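Local atomic coordinates of spore coat polysaccharide biosynthesis protein SpsE (Bacillus subtilis, PDB entry 1VLI), a protein that probably acts as an N-acylneuraminate-9-phosphate synthase of the NeuB family in making spore coat polysaccharide. Residues 96-99 / 100-104. Residues are numbered along the deposited sequence; the frame is centred on the assembly and turned at random.
Sequences MEMP and AEWIL
The carbonyl oxygen of P99 accepts the backbone N-H of W102, with P99 O and W102 N 2.8 Å apart and an N-H...O angle of 161°. This bond closes a type I beta turn over P99-W102 that leads the chain into helix 103-112, in the NeuB-family region, a TIM barrel of eight parallel strands. The nitrogen sits above the plane of the carbonyl group, 43° out of it. Proline suits the position because its ring restricts phi and sets the CD methylene over the indole: P99 CD stands over one face of W102, 3.7 Å from the centroid of the five-membered ring, a CH-pi contact. W102 has CG anti to its own carbonyl carbon (chi1 -78°), which brings the indole face against P99 CD. The side chains of selenomethionine M98 and W102 cross at about a right angle; M98 CB lies 3.5 Å from W102 CE3, while the selenium lies at the ring edge, a Met-aromatic contact. H39 meets W102 edge-to-face and also touches M98, joining the turn to another loop of the barrel. Replacing W102 by alanine would probably open a gap beside P99 CD and rob M98 and H39 of their aromatic partner. Farther along, the unbranched chain of M98 bends at its last torsion, and its methyl CE ends 3.7 Å from I103 CD1.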
HETATM    1  N   MSE A  96      17.606  -1.767  -2.500  1.00 69.58           N
HETATM    2  CA  MSE A  96      16.543  -2.689  -2.779  1.00 69.23           C
HETATM    3  C   MSE A  96      16.497  -3.824  -1.801  1.00 65.39           C
HETATM    4  O   MSE A  96      17.504  -4.148  -1.221  1.00 65.49           O
HETATM    5  CB  MSE A  96      16.733  -3.208  -4.164  1.00 67.45           C
HETATM    6  CG  MSE A  96      16.115  -2.271  -5.147  1.00 73.46           C
HETATM    7 SE   MSE A  96      16.516  -2.880  -6.885  1.00 86.40          SE
HETATM    8  CE  MSE A  96      15.557  -4.761  -6.786  1.00 97.50           C
ATOM      9  N   GLU A  97      15.324  -4.423  -1.598  1.00 63.31           N
ATOM     10  CA  GLU A  97      15.199  -5.492  -0.624  1.00 63.84           C
ATOM     11  C   GLU A  97      15.780  -6.800  -1.091  1.00 64.21           C
ATOM     12  O   GLU A  97      16.472  -7.437  -0.322  1.00 65.62           O
ATOM     13  CB  GLU A  97      13.757  -5.710  -0.144  1.00 63.99           C
ATOM     14  CG  GLU A  97      13.478  -5.082   1.219  1.00 73.58           C
ATOM     15  CD  GLU A  97      14.158  -5.814   2.365  1.00 79.89           C
ATOM     16  OE1 GLU A  97      14.336  -7.049   2.256  1.00 79.44           O
ATOM     17  OE2 GLU A  97      14.511  -5.155   3.379  1.00 85.25           O
HETATM   18  N   MSE A  98      15.473  -7.229  -2.314  1.00 64.25           N
HETATM   19  CA  MSE A  98      16.011  -8.490  -2.831  1.00 65.07           C
HETATM   20  C   MSE A  98      17.099  -8.190  -3.852  1.00 62.44           C
HETATM   21  O   MSE A  98      17.051  -7.134  -4.488  1.00 63.95           O
HETATM   22  CB  MSE A  98      14.920  -9.299  -3.508  1.00 65.57           C
HETATM   23  CG  MSE A  98      13.728  -9.616  -2.641  1.00 69.19           C
HETATM   24 SE   MSE A  98      12.245 -10.359  -3.716  1.00 69.34          SE
HETATM   25  CE  MSE A  98      11.654  -8.638  -4.624  1.00 55.97           C
ATOM     26  N   PRO A  99      18.073  -9.091  -4.023  1.00 59.84           N
ATOM     27  CA  PRO A  99      19.107  -8.904  -5.062  1.00 57.71           C
ATOM     28  C   PRO A  99      18.505  -8.722  -6.466  1.00 57.52           C
ATOM     29  O   PRO A  99      17.625  -9.478  -6.867  1.00 56.64           O
ATOM     30  CB  PRO A  99      19.916 -10.202  -4.996  1.00 53.58           C
ATOM     31  CG  PRO A  99      19.725 -10.666  -3.594  1.00 56.11           C
ATOM     32  CD  PRO A  99      18.282 -10.342  -3.266  1.00 58.46           C
ATOM     33  N   ALA A 100      18.980  -7.709  -7.185  1.00 57.94           N
ATOM     34  CA  ALA A 100      18.505  -7.407  -8.524  1.00 58.50           C
ATOM     35  C   ALA A 100      18.511  -8.611  -9.480  1.00 60.37           C
ATOM     36  O   ALA A 100      17.676  -8.678 -10.396  1.00 60.29           O
ATOM     37  CB  ALA A 100      19.301  -6.258  -9.102  1.00 58.42           C
ATOM     38  N   GLU A 101      19.416  -9.566  -9.261  1.00 60.25           N
ATOM     39  CA  GLU A 101      19.473 -10.732 -10.144  1.00 62.72           C
ATOM     40  C   GLU A 101      18.356 -11.729  -9.907  1.00 62.30           C
ATOM     41  O   GLU A 101      18.216 -12.694 -10.677  1.00 62.21           O
ATOM     42  CB  GLU A 101      20.844 -11.426 -10.142  1.00 64.83           C
ATOM     43  CG  GLU A 101      21.307 -12.032  -8.822  1.00 75.08           C
ATOM     44  CD  GLU A 101      22.109 -11.075  -7.929  1.00 85.24           C
ATOM     45  OE1 GLU A 101      22.171  -9.830  -8.188  1.00 74.42           O
ATOM     46  OE2 GLU A 101      22.681 -11.595  -6.936  1.00 88.88           O
ATOM     47  N   TRP A 102      17.569 -11.502  -8.855  1.00 59.35           N
ATOM     48  CA  TRP A 102      16.406 -12.349  -8.561  1.00 59.19           C
ATOM     49  C   TRP A 102      15.214 -12.048  -9.455  1.00 56.59           C
ATOM     50  O   TRP A 102      14.454 -12.947  -9.775  1.00 58.21           O
ATOM     51  CB  TRP A 102      15.937 -12.153  -7.128  1.00 59.96           C
ATOM     52  CG  TRP A 102      16.724 -12.834  -6.063  1.00 62.73           C
ATOM     53  CD1 TRP A 102      18.008 -13.322  -6.147  1.00 61.46           C
ATOM     54  CD2 TRP A 102      16.299 -13.063  -4.715  1.00 61.13           C
ATOM     55  NE1 TRP A 102      18.390 -13.855  -4.939  1.00 57.08           N
ATOM     56  CE2 TRP A 102      17.359 -13.706  -4.041  1.00 69.62           C
ATOM     57  CE3 TRP A 102      15.132 -12.778  -4.002  1.00 65.61           C
ATOM     58  CZ2 TRP A 102      17.272 -14.075  -2.691  1.00 65.50           C
ATOM     59  CZ3 TRP A 102      15.050 -13.147  -2.668  1.00 65.70           C
ATOM     60  CH2 TRP A 102      16.113 -13.786  -2.027  1.00 64.90           C
ATOM     61  N   ILE A 103      15.080 -10.791  -9.865  1.00 55.97           N
ATOM     62  CA  ILE A 103      13.824 -10.221 -10.349  1.00 56.64           C
ATOM     63  C   ILE A 103      13.258 -10.847 -11.631  1.00 58.39           C
ATOM     64  O   ILE A 103      12.095 -11.266 -11.647  1.00 62.08           O
ATOM     65  CB  ILE A 103      13.942  -8.671 -10.443  1.00 56.24           C
ATOM     66  CG1 ILE A 103      14.347  -8.073  -9.080  1.00 57.31           C
ATOM     67  CG2 ILE A 103      12.649  -8.049 -10.948  1.00 57.33           C
ATOM     68  CD1 ILE A 103      13.329  -8.289  -7.909  1.00 53.73           C
ATOM     69  N   LEU A 104      14.049 -10.921 -12.696  1.00 58.42           N
ATOM     70  CA  LEU A 104      13.587 -11.601 -13.931  1.00 59.59           C
ATOM     71  C   LEU A 104      13.183 -13.068 -13.682  1.00 60.25           C
ATOM     72  O   LEU A 104      12.060 -13.460 -14.047  1.00 60.46           O
ATOM     73  CB  LEU A 104      14.586 -11.447 -15.098  1.00 56.33           C
ATOM     74  CG  LEU A 104      14.829  -9.969 -15.493  1.00 61.79           C
ATOM     75  CD1 LEU A 104      15.640  -9.821 -16.776  1.00 57.54           C
ATOM     76  CD2 LEU A 104      13.522  -9.161 -15.606  1.00 51.61           C
TER